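Local coordinates for pectinesterase 1 (Solanum lycopersicum, PDB 1XG2), which hydrolyses the methyl esters of cell-wall pectin through the beta-helical catalytic domain described here, releasing methanol, and may help prepare fruit cell walls for softening, at residues A117-I122 with G301-S306; F142-Y147 with V162-Q167; N201-S206 with E233-G238. All coordinates share one frame; numbering follows the deposited sequence. Where two conformers were deposited one is given.

In the fold
The chain is a right-handed parallel beta-helix. Contact 2 (142-147 with 162-167) joins successive coils, from strands 140-144 and 160-164 of one parallel sheet round a corner into the next. Contact 1 (117-122 with 301-306) lies one strand further back in the first sheet, where helix 301-304 packs on it; it brackets the other two in sequence. Contact 3 (201-206 with 233-238) follows contact 2 along the chain and lies in the second sheet. Centres of contacts 1 and 2, and of contacts 2 and 3, are about 13 Å apart; those of contacts 1 and 3, about 26 Å. Strands 120-123 and 140-144 are neighbours, and Cys166 O meets Asn201 N, so coil-to-coil pairing runs from contact to contact.

Contact 1: residues A117-I122 with G301-S306; sequences ADMSVI and GSWLRS
Met119 lies across one face of the Trp303 indole, packing helix 301-304, the last helix of the chain, on the outside of the parallel beta-helix where strand 120-123 begins. The evidence for face-on packing is a CH-pi contact: Met119 CA stands 3.4 Å from the centroid of the six-membered ring, only 11° off its normal. The rest of the methionine follows the indole back toward its root, CB near CD2 and CG near CG of Trp303. A Met-aromatic contact completes this group. Met119 SD is 4.2 Å from the centroid of the five-membered ring, placed obliquely at 33° from the normal, and Trp303 CB is also within its reach at 3.6 Å.

At the rim of the indole, Ser120 O and Val121 CG2 both lie near the ring plane, Ser120 O 3.6 Å from Trp303 CZ3. Val121 CG2, turned anti to its own carbonyl carbon, meets Trp303 CZ3 at 3.8 Å and Leu304 CD2 at 3.7 Å. Leu304 CG lies toward the rim of the face opposite Met119, so both faces have a neighbour.

No hydrogen bond crosses between the two segments. The indole N-H is satisfied by the backbone oxygen of Ile298, and Phe142 of strand 140-144 touches both Trp303 and Leu304. Within 117-122, Ser120 OG closes the turn by donating to Ala117 O over 2.7 Å.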
ATOM      1  N   ALA A 117      -7.269   0.157   1.804  1.00 10.37           N
ATOM      2  CA  ALA A 117      -8.591   0.704   1.581  1.00 10.42           C
ATOM      3  C   ALA A 117      -8.509   1.727   0.468  1.00 10.46           C
ATOM      4  O   ALA A 117      -7.720   2.675   0.529  1.00 10.71           O
ATOM      5  CB  ALA A 117      -9.113   1.378   2.853  1.00 10.75           C
ATOM      6  N   ASP A 118      -9.315   1.532  -0.554  1.00 10.31           N
ATOM      7  CA  ASP A 118      -9.372   2.465  -1.657  1.00 10.77           C
ATOM      8  C   ASP A 118     -10.084   3.750  -1.260  1.00 10.79           C
ATOM      9  O   ASP A 118     -11.038   3.725  -0.475  1.00 10.64           O
ATOM     10  CB  ASP A 118     -10.071   1.821  -2.838  1.00 10.88           C
ATOM     11  CG  ASP A 118      -9.957   2.643  -4.096  1.00 11.18           C
ATOM     12  OD1 ASP A 118      -8.846   3.086  -4.428  1.00  8.82           O
ATOM     13  OD2 ASP A 118     -10.929   2.873  -4.836  1.00 11.65           O
ATOM     14  N   MET A 119      -9.623   4.859  -1.836  1.00 11.01           N
ATOM     15  CA  MET A 119     -10.126   6.203  -1.572  1.00 11.12           C
ATOM     16  C   MET A 119     -10.132   6.520  -0.074  1.00 11.11           C
ATOM     17  O   MET A 119     -11.103   7.020   0.479  1.00 10.44           O
ATOM     18  CB  MET A 119     -11.546   6.299  -2.130  1.00 12.10           C
ATOM     19  CG  MET A 119     -11.603   6.027  -3.634  1.00 12.75           C
ATOM     20  SD  MET A 119     -13.260   6.233  -4.302  1.00 15.29           S
ATOM     21  CE  MET A 119     -13.910   4.617  -3.850  1.00 15.98           C
ATOM     22  N   SER A 120      -9.001   6.204   0.543  1.00 10.26           N
ATOM     23  CA  SER A 120      -8.789   6.463   1.958  1.00 10.68           C
ATOM     24  C   SER A 120      -7.980   7.744   2.177  1.00 10.16           C
ATOM     25  O   SER A 120      -7.131   8.114   1.358  1.00  9.34           O
ATOM     26  CB  SER A 120      -8.089   5.263   2.604  1.00 10.38           C
ATOM     27  OG  SER A 120      -6.923   4.919   1.870  1.00 13.60           O
ATOM     28  N   VAL A 121      -8.263   8.419   3.289  1.00 10.48           N
ATOM     29  CA  VAL A 121      -7.582   9.644   3.664  1.00 10.72           C
ATOM     30  C   VAL A 121      -7.053   9.501   5.080  1.00 10.81           C
ATOM     31  O   VAL A 121      -7.783   9.078   5.983  1.00 10.97           O
ATOM     32  CB  VAL A 121      -8.534  10.862   3.640  1.00 11.91           C
ATOM     33  CG1 VAL A 121      -7.773  12.146   4.073  1.00 12.11           C
ATOM     34  CG2 VAL A 121      -9.127  11.032   2.273  1.00 12.73           C
ATOM     35  N   ILE A 122      -5.782   9.839   5.257  1.00 10.38           N
ATOM     36  CA  ILE A 122      -5.148   9.896   6.565  1.00 10.44           C
ATOM     37  C   ILE A 122      -4.778  11.376   6.761  1.00 10.18           C
ATOM     38  O   ILE A 122      -3.887  11.895   6.100  1.00 11.57           O
ATOM     39  CB  ILE A 122      -3.930   8.934   6.609  1.00 10.46           C
ATOM     40  CG1 ILE A 122      -4.397   7.478   6.479  1.00 12.14           C
ATOM     41  CG2 ILE A 122      -3.171   9.053   7.917  1.00 11.30           C
ATOM     42  CD1 ILE A 122      -4.773   7.046   5.078  1.00 13.53           C
ATOM     43  N   GLY A 301      -9.700  14.008  -7.100  1.00 24.25           N
ATOM     44  CA  GLY A 301     -10.861  14.872  -7.016  1.00 26.07           C
ATOM     45  C   GLY A 301     -12.176  14.109  -6.982  1.00 26.78           C
ATOM     46  O   GLY A 301     -13.069  14.452  -6.191  1.00 27.84           O
ATOM     47  N   SER A 302     -12.278  13.064  -7.811  1.00 27.31           N
ATOM     48  CA  SER A 302     -13.493  12.245  -7.904  1.00 26.87           C
ATOM     49  C   SER A 302     -13.950  11.698  -6.569  1.00 26.09           C
ATOM     50  O   SER A 302     -15.090  11.246  -6.438  1.00 27.40           O
ATOM     51  CB  SER A 302     -13.302  11.104  -8.921  1.00 27.36           C
ATOM     52  OG  SER A 302     -12.306  10.165  -8.518  1.00 28.12           O
ATOM     53  N   TRP A 303     -13.064  11.708  -5.577  1.00 24.17           N
ATOM     54  CA  TRP A 303     -13.419  11.290  -4.238  1.00 22.79           C
ATOM     55  C   TRP A 303     -12.881  12.173  -3.102  1.00 22.49           C
ATOM     56  O   TRP A 303     -13.381  12.089  -2.001  1.00 23.07           O
ATOM     57  CB  TRP A 303     -12.995   9.834  -4.000  1.00 22.30           C
ATOM     58  CG  TRP A 303     -11.548   9.550  -4.250  1.00 19.82           C
ATOM     59  CD1 TRP A 303     -10.976   9.278  -5.450  1.00 18.18           C
ATOM     60  CD2 TRP A 303     -10.492   9.497  -3.281  1.00 16.20           C
ATOM     61  NE1 TRP A 303      -9.630   9.061  -5.298  1.00 16.97           N
ATOM     62  CE2 TRP A 303      -9.306   9.180  -3.973  1.00 15.59           C
ATOM     63  CE3 TRP A 303     -10.429   9.674  -1.892  1.00 14.41           C
ATOM     64  CZ2 TRP A 303      -8.067   9.047  -3.328  1.00 12.82           C
ATOM     65  CZ3 TRP A 303      -9.199   9.534  -1.249  1.00 12.57           C
ATOM     66  CH2 TRP A 303      -8.039   9.228  -1.966  1.00 12.80           C
ATOM     67  N   LEU A 304     -11.874  13.000  -3.325  1.00 21.98           N
ATOM     68  CA  LEU A 304     -11.333  13.774  -2.205  1.00 21.54           C
ATOM     69  C   LEU A 304     -12.263  14.896  -1.804  1.00 22.20           C
ATOM     70  O   LEU A 304     -12.387  15.199  -0.615  1.00 20.65           O
ATOM     71  CB  LEU A 304      -9.972  14.353  -2.522  1.00 21.34           C
ATOM     72  CG  LEU A 304      -8.819  13.395  -2.265  1.00 19.36           C
ATOM     73  CD1 LEU A 304      -7.519  14.028  -2.756  1.00 18.36           C
ATOM     74  CD2 LEU A 304      -8.734  12.989  -0.792  1.00 16.67           C
ATOM     75  N   ARG A 305     -12.940  15.504  -2.785  1.00 22.57           N
ATOM     76  CA  ARG A 305     -13.738  16.692  -2.484  1.00 23.51           C
ATOM     77  C   ARG A 305     -14.824  16.410  -1.446  1.00 23.53           C
ATOM     78  O   ARG A 305     -15.115  17.282  -0.624  1.00 24.79           O
ATOM     79  CB  ARG A 305     -14.285  17.390  -3.755  1.00 24.01           C
ATOM     80  CG  ARG A 305     -15.257  16.492  -4.570  0.50 24.88           C
ATOM     81  CD  ARG A 305     -16.041  17.192  -5.699  0.50 26.03           C
ATOM     82  NE  ARG A 305     -15.346  17.184  -6.994  0.50 26.51           N
ATOM     83  CZ  ARG A 305     -15.356  16.188  -7.884  0.50 26.31           C
ATOM     84  NH1 ARG A 305     -16.029  15.061  -7.664  0.50 26.30           N
ATOM     85  NH2 ARG A 305     -14.681  16.330  -9.022  0.50 25.92           N
ATOM     86  N   SER A 306     -15.391  15.201  -1.419  1.00 22.94           N
ATOM     87  CA  SER A 306     -16.453  14.921  -0.449  1.00 22.95           C
ATOM     88  C   SER A 306     -15.964  14.620   0.958  1.00 22.23           C
ATOM     89  O   SER A 306     -16.774  14.489   1.865  1.00 22.68           O
ATOM     90  CB  SER A 306     -17.379  13.796  -0.929  1.00 23.50           C
ATOM     91  OG  SER A 306     -17.828  14.085  -2.244  1.00 24.29           O
TER

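Contact 2: residues F142-Y147 with V162-Q167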
ATOM      1  N   PHE A 142      -4.455   8.864   0.254  1.00  7.76           N
ATOM      2  CA  PHE A 142      -4.000  10.235   0.389  1.00  8.30           C
ATOM      3  C   PHE A 142      -3.672  10.493   1.851  1.00  8.28           C
ATOM      4  O   PHE A 142      -4.518  10.276   2.738  1.00  8.33           O
ATOM      5  CB  PHE A 142      -5.094  11.185  -0.084  1.00  8.18           C
ATOM      6  CG  PHE A 142      -4.706  12.639  -0.074  1.00  8.05           C
ATOM      7  CD1 PHE A 142      -3.655  13.108  -0.841  1.00  9.95           C
ATOM      8  CD2 PHE A 142      -5.427  13.549   0.693  1.00  9.68           C
ATOM      9  CE1 PHE A 142      -3.314  14.456  -0.810  1.00 11.45           C
ATOM     10  CE2 PHE A 142      -5.096  14.907   0.704  1.00  9.39           C
ATOM     11  CZ  PHE A 142      -4.045  15.347  -0.030  1.00  9.97           C
ATOM     12  N   TYR A 143      -2.452  10.967   2.078  1.00  8.48           N
ATOM     13  CA  TYR A 143      -1.952  11.360   3.382  1.00  9.06           C
ATOM     14  C   TYR A 143      -1.709  12.861   3.372  1.00  9.48           C
ATOM     15  O   TYR A 143      -1.031  13.374   2.496  1.00  9.80           O
ATOM     16  CB  TYR A 143      -0.647  10.628   3.716  1.00  9.39           C
ATOM     17  CG  TYR A 143      -0.870   9.154   3.912  1.00  8.13           C
ATOM     18  CD1 TYR A 143      -1.085   8.308   2.815  1.00  9.26           C
ATOM     19  CD2 TYR A 143      -0.868   8.591   5.176  1.00  8.08           C
ATOM     20  CE1 TYR A 143      -1.298   6.949   2.983  1.00  8.20           C
ATOM     21  CE2 TYR A 143      -1.095   7.220   5.355  1.00  8.26           C
ATOM     22  CZ  TYR A 143      -1.330   6.416   4.253  1.00  8.23           C
ATOM     23  OH  TYR A 143      -1.571   5.066   4.414  1.00  9.04           O
ATOM     24  N   ARG A 144      -2.267  13.548   4.356  1.00  9.83           N
ATOM     25  CA  ARG A 144      -2.234  14.999   4.414  1.00 10.18           C
ATOM     26  C   ARG A 144      -1.957  15.467   5.831  1.00 10.19           C
ATOM     27  O   ARG A 144      -2.553  14.970   6.788  1.00  9.65           O
ATOM     28  CB  ARG A 144      -3.571  15.545   3.929  1.00 10.55           C
ATOM     29  CG  ARG A 144      -3.728  17.051   3.979  1.00 11.68           C
ATOM     30  CD  ARG A 144      -2.898  17.826   2.956  1.00 12.65           C
ATOM     31  NE  ARG A 144      -2.963  19.257   3.249  1.00 12.68           N
ATOM     32  CZ  ARG A 144      -2.898  20.235   2.351  1.00 13.13           C
ATOM     33  NH1 ARG A 144      -2.726  19.983   1.054  1.00 12.36           N
ATOM     34  NH2 ARG A 144      -2.992  21.493   2.761  1.00 13.82           N
ATOM     35  N   ASP A 145      -1.081  16.468   5.949  1.00 11.05           N
ATOM     36  CA  ASP A 145      -0.812  17.140   7.216  1.00 11.75           C
ATOM     37  C   ASP A 145      -0.427  16.170   8.340  1.00 11.71           C
ATOM     38  O   ASP A 145      -0.776  16.382   9.496  1.00 11.63           O
ATOM     39  CB  ASP A 145      -2.028  17.969   7.636  1.00 12.63           C
ATOM     40  CG  ASP A 145      -2.263  19.177   6.736  1.00 15.34           C
ATOM     41  OD1 ASP A 145      -3.356  19.771   6.841  1.00 19.43           O
ATOM     42  OD2 ASP A 145      -1.431  19.603   5.911  1.00 16.64           O
ATOM     43  N   SER A 146       0.286  15.101   7.992  1.00 11.52           N
ATOM     44  CA  SER A 146       0.546  14.028   8.943  1.00 11.37           C
ATOM     45  C   SER A 146       2.040  13.914   9.233  1.00 11.52           C
ATOM     46  O   SER A 146       2.874  14.440   8.503  1.00 11.07           O
ATOM     47  CB  SER A 146      -0.023  12.704   8.412  1.00 11.93           C
ATOM     48  OG  SER A 146      -1.449  12.717   8.409  1.00 10.81           O
ATOM     49  N   TYR A 147       2.358  13.212  10.317  1.00 11.03           N
ATOM     50  CA  TYR A 147       3.716  12.927  10.713  1.00 11.66           C
ATOM     51  C   TYR A 147       3.880  11.413  10.595  1.00 11.43           C
ATOM     52  O   TYR A 147       3.079  10.674  11.136  1.00 10.99           O
ATOM     53  CB  TYR A 147       3.880  13.408  12.153  1.00 12.34           C
ATOM     54  CG  TYR A 147       5.234  13.334  12.783  1.00 15.98           C
ATOM     55  CD1 TYR A 147       6.050  14.468  12.877  1.00 19.18           C
ATOM     56  CD2 TYR A 147       5.670  12.149  13.383  1.00 18.74           C
ATOM     57  CE1 TYR A 147       7.306  14.397  13.528  1.00 20.31           C
ATOM     58  CE2 TYR A 147       6.897  12.071  14.036  1.00 20.94           C
ATOM     59  CZ  TYR A 147       7.720  13.183  14.109  1.00 21.11           C
ATOM     60  OH  TYR A 147       8.946  13.055  14.757  1.00 19.91           O
ATOM     61  N   VAL A 162      -0.334   9.324  -2.537  1.00  9.49           N
ATOM     62  CA  VAL A 162       0.280  10.643  -2.430  1.00 10.47           C
ATOM     63  C   VAL A 162       0.335  11.123  -0.980  1.00  9.95           C
ATOM     64  O   VAL A 162      -0.675  11.106  -0.264  1.00 10.48           O
ATOM     65  CB  VAL A 162      -0.494  11.661  -3.273  1.00 10.38           C
ATOM     66  CG1 VAL A 162       0.102  13.055  -3.129  1.00 12.12           C
ATOM     67  CG2 VAL A 162      -0.486  11.215  -4.731  1.00 10.91           C
ATOM     68  N   PHE A 163       1.527  11.530  -0.565  1.00 10.57           N
ATOM     69  CA  PHE A 163       1.775  12.219   0.699  1.00 10.89           C
ATOM     70  C   PHE A 163       1.925  13.693   0.382  1.00 11.50           C
ATOM     71  O   PHE A 163       2.751  14.081  -0.448  1.00 12.21           O
ATOM     72  CB  PHE A 163       3.046  11.700   1.373  1.00 10.98           C
ATOM     73  CG  PHE A 163       2.965  10.267   1.779  1.00 11.41           C
ATOM     74  CD1 PHE A 163       3.222   9.263   0.862  1.00 11.38           C
ATOM     75  CD2 PHE A 163       2.625   9.913   3.083  1.00 12.47           C
ATOM     76  CE1 PHE A 163       3.116   7.938   1.224  1.00 10.40           C
ATOM     77  CE2 PHE A 163       2.525   8.589   3.452  1.00 10.22           C
ATOM     78  CZ  PHE A 163       2.779   7.604   2.529  1.00 11.38           C
ATOM     79  N   GLN A 164       1.113  14.516   1.026  1.00 11.64           N
ATOM     80  CA  GLN A 164       1.134  15.939   0.786  1.00 12.16           C
ATOM     81  C   GLN A 164       1.195  16.700   2.093  1.00 11.36           C
ATOM     82  O   GLN A 164       0.375  16.474   2.966  1.00 10.52           O
ATOM     83  CB  GLN A 164      -0.119  16.326   0.017  1.00 12.36           C
ATOM     84  CG  GLN A 164       0.083  17.397  -0.983  1.00 14.85           C
ATOM     85  CD  GLN A 164      -1.164  17.630  -1.802  1.00 13.92           C
ATOM     86  OE1 GLN A 164      -2.182  18.053  -1.258  1.00 13.02           O
ATOM     87  NE2 GLN A 164      -1.099  17.338  -3.096  1.00 12.88           N
ATOM     88  N   LYS A 165       2.156  17.614   2.213  1.00 11.58           N
ATOM     89  CA  LYS A 165       2.328  18.414   3.427  1.00 12.24           C
ATOM     90  C   LYS A 165       2.437  17.552   4.694  1.00 12.16           C
ATOM     91  O   LYS A 165       1.889  17.878   5.748  1.00 12.10           O
ATOM     92  CB  LYS A 165       1.211  19.459   3.551  1.00 13.43           C
ATOM     93  CG  LYS A 165       1.051  20.324   2.309  1.00 16.95           C
ATOM     94  CD  LYS A 165       1.513  21.742   2.504  1.00 22.84           C
ATOM     95  CE  LYS A 165       1.413  22.564   1.197  1.00 26.17           C
ATOM     96  NZ  LYS A 165       0.088  23.260   0.999  1.00 26.55           N
ATOM     97  N   CYS A 166       3.163  16.448   4.565  1.00 11.19           N
ATOM     98  CA  CYS A 166       3.505  15.592   5.690  1.00 11.50           C
ATOM     99  C   CYS A 166       4.950  15.824   6.091  1.00 11.15           C
ATOM    100  O   CYS A 166       5.763  16.234   5.275  1.00 11.21           O
ATOM    101  CB  CYS A 166       3.327  14.120   5.317  1.00 11.47           C
ATOM    102  SG  CYS A 166       1.602  13.677   4.969  1.00 12.60           S
ATOM    103  N   GLN A 167       5.260  15.536   7.349  1.00 11.17           N
ATOM    104  CA  GLN A 167       6.634  15.497   7.812  1.00 11.13           C
ATOM    105  C   GLN A 167       7.027  14.022   7.915  1.00 10.67           C
ATOM    106  O   GLN A 167       6.435  13.263   8.678  1.00 10.26           O
ATOM    107  CB  GLN A 167       6.751  16.224   9.154  1.00 11.63           C
ATOM    108  CG  GLN A 167       6.237  17.652   9.076  1.00 14.02           C
ATOM    109  CD  GLN A 167       6.716  18.551  10.209  1.00 17.27           C
ATOM    110  OE1 GLN A 167       7.853  19.044  10.188  1.00 19.93           O
ATOM    111  NE2 GLN A 167       5.843  18.792  11.180  1.00 18.03           N
TER
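Tyr143 and Phe163 form an offset stack between adjacent coils of the parallel beta-helix, centroids 4.6 Å apart and planes 21° from parallel. Both chi1 angles are close to -65°, which turns the two rings the same way, side by side, and sets Phe163 CE2 over the rim of the tyrosine face. A parallel ladder holds them in step: Tyr143 N donates to Val162 O at 2.9 Å, nearly straight at 176°, and Tyr143 O receives Gln164 N at 2.8 Å. Replacing Tyr143 by an alanine removes the ring and would probably open a gap over the Phe163 face, leaving that ring freer to shift.

On the sheet face carrying Phe142 and Arg144, Gln164 OE1 approaches the edge of the Phe142 ring, 3.5 Å from CZ, and takes a weak bond from Arg144 NH1. Gln164 NE2 is held by Val312 O and Gln198 OE1.

Packing slackens at the partly exposed turn. Lys165 CG lies over the Arg144 guanidinium, 4.0 Å from CZ, and the like charges Arg144 NH2 and Lys165 NZ come within 4.0 Å, probably offset by Asp145 OD2, in a salt bridge with Arg144 NE at 3.1 Å, and by Asp317, which pairs with Lys165 NZ.

Strand 120-123 flanks one side, with Ile122 against Tyr143, and strand 194-198 the other, touching Phe163, while helix 294-297 covers Phe142 and Val162 through Val294.

Contact 3: residues N201-S206 with E233-G238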
ATOM      1  N   ASN A 201       8.141  17.550   4.219  1.00 14.10           N
ATOM      2  CA  ASN A 201       9.361  17.835   4.943  1.00 15.10           C
ATOM      3  C   ASN A 201      10.012  16.509   5.248  1.00 14.25           C
ATOM      4  O   ASN A 201       9.461  15.753   6.023  1.00 14.46           O
ATOM      5  CB  ASN A 201       8.953  18.488   6.261  1.00 15.90           C
ATOM      6  CG  ASN A 201       9.788  19.678   6.620  1.00 20.29           C
ATOM      7  OD1 ASN A 201      10.197  20.446   5.755  1.00 25.98           O
ATOM      8  ND2 ASN A 201       9.996  19.878   7.934  1.00 23.89           N
ATOM      9  N   ILE A 202      11.162  16.203   4.649  1.00 13.90           N
ATOM     10  CA  ILE A 202      11.877  14.963   4.963  1.00 13.32           C
ATOM     11  C   ILE A 202      13.081  15.337   5.795  1.00 13.39           C
ATOM     12  O   ILE A 202      14.039  15.934   5.294  1.00 12.94           O
ATOM     13  CB  ILE A 202      12.290  14.193   3.702  1.00 13.68           C
ATOM     14  CG1 ILE A 202      11.095  14.073   2.752  1.00 13.30           C
ATOM     15  CG2 ILE A 202      12.817  12.826   4.092  1.00 13.14           C
ATOM     16  CD1 ILE A 202      11.371  13.296   1.478  1.00 13.52           C
ATOM     17  N   ILE A 203      13.006  14.998   7.074  1.00 13.39           N
ATOM     18  CA  ILE A 203      13.909  15.526   8.076  1.00 13.38           C
ATOM     19  C   ILE A 203      14.335  14.454   9.072  1.00 13.50           C
ATOM     20  O   ILE A 203      13.790  13.344   9.089  1.00 12.78           O
ATOM     21  CB  ILE A 203      13.232  16.688   8.811  1.00 13.11           C
ATOM     22  CG1 ILE A 203      11.928  16.220   9.491  1.00 13.89           C
ATOM     23  CG2 ILE A 203      12.944  17.818   7.831  1.00 12.87           C
ATOM     24  CD1 ILE A 203      11.283  17.271  10.386  1.00 13.44           C
ATOM     25  N   ALA A 204      15.298  14.823   9.914  1.00 13.29           N
ATOM     26  CA  ALA A 204      15.787  13.959  10.972  1.00 13.58           C
ATOM     27  C   ALA A 204      15.098  14.293  12.302  1.00 14.05           C
ATOM     28  O   ALA A 204      14.806  15.449  12.607  1.00 14.09           O
ATOM     29  CB  ALA A 204      17.291  14.128  11.121  1.00 13.44           C
ATOM     30  N   SER A 205      14.852  13.258  13.087  1.00 14.24           N
ATOM     31  CA  SER A 205      14.460  13.410  14.481  1.00 14.89           C
ATOM     32  C   SER A 205      15.624  13.974  15.292  1.00 15.32           C
ATOM     33  O   SER A 205      16.776  13.980  14.835  1.00 15.16           O
ATOM     34  CB  SER A 205      14.098  12.054  15.037  1.00 14.47           C
ATOM     35  OG  SER A 205      15.260  11.258  15.059  1.00 16.98           O
ATOM     36  N   SER A 206      15.331  14.429  16.502  1.00 16.27           N
ATOM     37  CA  SER A 206      16.361  14.975  17.377  1.00 17.36           C
ATOM     38  C   SER A 206      17.401  13.915  17.764  1.00 17.68           C
ATOM     39  O   SER A 206      18.560  14.259  17.959  1.00 18.79           O
ATOM     40  CB  SER A 206      15.744  15.588  18.635  1.00 17.10           C
ATOM     41  OG  SER A 206      15.191  14.592  19.464  1.00 17.19           O
ATOM     42  N   GLU A 233       8.879  18.856  -5.063  1.00 14.58           N
ATOM     43  CA  GLU A 233       8.554  20.085  -4.371  1.00 14.95           C
ATOM     44  C   GLU A 233       8.611  19.934  -2.858  1.00 14.02           C
ATOM     45  O   GLU A 233       7.773  20.469  -2.135  1.00 13.77           O
ATOM     46  CB  GLU A 233       7.184  20.609  -4.820  1.00 15.68           C
ATOM     47  CG  GLU A 233       7.156  21.062  -6.274  1.00 18.68           C
ATOM     48  CD  GLU A 233       7.737  22.470  -6.504  1.00 23.74           C
ATOM     49  OE1 GLU A 233       8.101  23.187  -5.528  1.00 26.56           O
ATOM     50  OE2 GLU A 233       7.834  22.863  -7.692  1.00 25.37           O
ATOM     51  N   SER A 234       9.618  19.211  -2.390  1.00 13.24           N
ATOM     52  CA  SER A 234       9.761  18.904  -0.975  1.00 13.38           C
ATOM     53  C   SER A 234      11.089  19.414  -0.428  1.00 13.78           C
ATOM     54  O   SER A 234      12.052  19.643  -1.174  1.00 13.55           O
ATOM     55  CB  SER A 234       9.673  17.391  -0.742  1.00 13.17           C
ATOM     56  OG  SER A 234       8.389  16.884  -1.064  1.00 12.88           O
ATOM     57  N   TYR A 235      11.110  19.605   0.885  1.00 14.58           N
ATOM     58  CA  TYR A 235      12.317  19.956   1.604  1.00 14.34           C
ATOM     59  C   TYR A 235      13.000  18.680   2.033  1.00 14.46           C
ATOM     60  O   TYR A 235      12.387  17.824   2.669  1.00 13.80           O
ATOM     61  CB  TYR A 235      11.994  20.817   2.818  1.00 15.11           C
ATOM     62  CG  TYR A 235      13.194  21.102   3.702  1.00 15.74           C
ATOM     63  CD1 TYR A 235      13.938  22.274   3.538  1.00 18.64           C
ATOM     64  CD2 TYR A 235      13.584  20.211   4.708  1.00 15.95           C
ATOM     65  CE1 TYR A 235      15.046  22.543   4.341  1.00 17.91           C
ATOM     66  CE2 TYR A 235      14.698  20.474   5.516  1.00 17.16           C
ATOM     67  CZ  TYR A 235      15.409  21.650   5.330  1.00 18.36           C
ATOM     68  OH  TYR A 235      16.501  21.923   6.116  1.00 19.80           O
ATOM     69  N   LEU A 236      14.273  18.561   1.679  1.00 14.18           N
ATOM     70  CA  LEU A 236      15.110  17.428   2.057  1.00 14.87           C
ATOM     71  C   LEU A 236      16.221  17.910   2.988  1.00 15.04           C
ATOM     72  O   LEU A 236      17.050  18.743   2.590  1.00 14.95           O
ATOM     73  CB  LEU A 236      15.729  16.805   0.805  1.00 14.94           C
ATOM     74  CG  LEU A 236      14.858  15.804   0.033  1.00 15.19           C
ATOM     75  CD1 LEU A 236      13.527  16.390  -0.303  1.00 17.03           C
ATOM     76  CD2 LEU A 236      15.556  15.314  -1.237  1.00 16.91           C
ATOM     77  N   GLY A 237      16.229  17.400   4.218  1.00 14.96           N
ATOM     78  CA  GLY A 237      17.241  17.745   5.200  1.00 14.90           C
ATOM     79  C   GLY A 237      18.595  17.160   4.846  1.00 14.84           C
ATOM     80  O   GLY A 237      18.715  16.335   3.939  1.00 14.52           O
ATOM     81  N   GLY A 238      19.627  17.585   5.571  1.00 14.96           N
ATOM     82  CA  GLY A 238      20.978  17.097   5.344  1.00 15.25           C
ATOM     83  C   GLY A 238      21.161  15.622   5.647  1.00 15.40           C
ATOM     84  O   GLY A 238      22.177  15.028   5.270  1.00 15.42           O
TER
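The Tyr235 side chain crosses Asn201 obliquely and Ile203 at about a right angle. Its CG stands anti to the backbone N, and this chi1 of 174° carries CD2 past Asn201 OD1. The same oxygen also lies 3.5 Å from Tyr235 CB. The amide and ring planes are 37° apart, neither stacked nor perpendicular. Ile203 meets the same ring at its edge, CG2 lying 3.9 Å from Tyr235 CE2 near the ring plane.

On the other sheet face, Ile202 and Leu236 run side by side and point the same way; their CD1 atoms are 4.2 Å apart, a light contact.

A short parallel ladder, the coil-to-coil pairing of the beta-helix, sets the register that brings these side chains together. Ile202 N gives its hydrogen to Tyr235 O at 2.8 Å and 173°, and Ile202 O accepts Gly237 N, also at 2.8 Å. The two bonds grip Ile202 on both sides of its CA.

Strand 235-236 ends its parallel sheet within the chain, while strand 167-170 pairs with 201-204 on the other side, where Gln167 OE1 hydrogen-bonds to Asn201 ND2. Ile202 and Leu236 both pack against Val231 of strand 228-232 and Leu219 of strand 217-220.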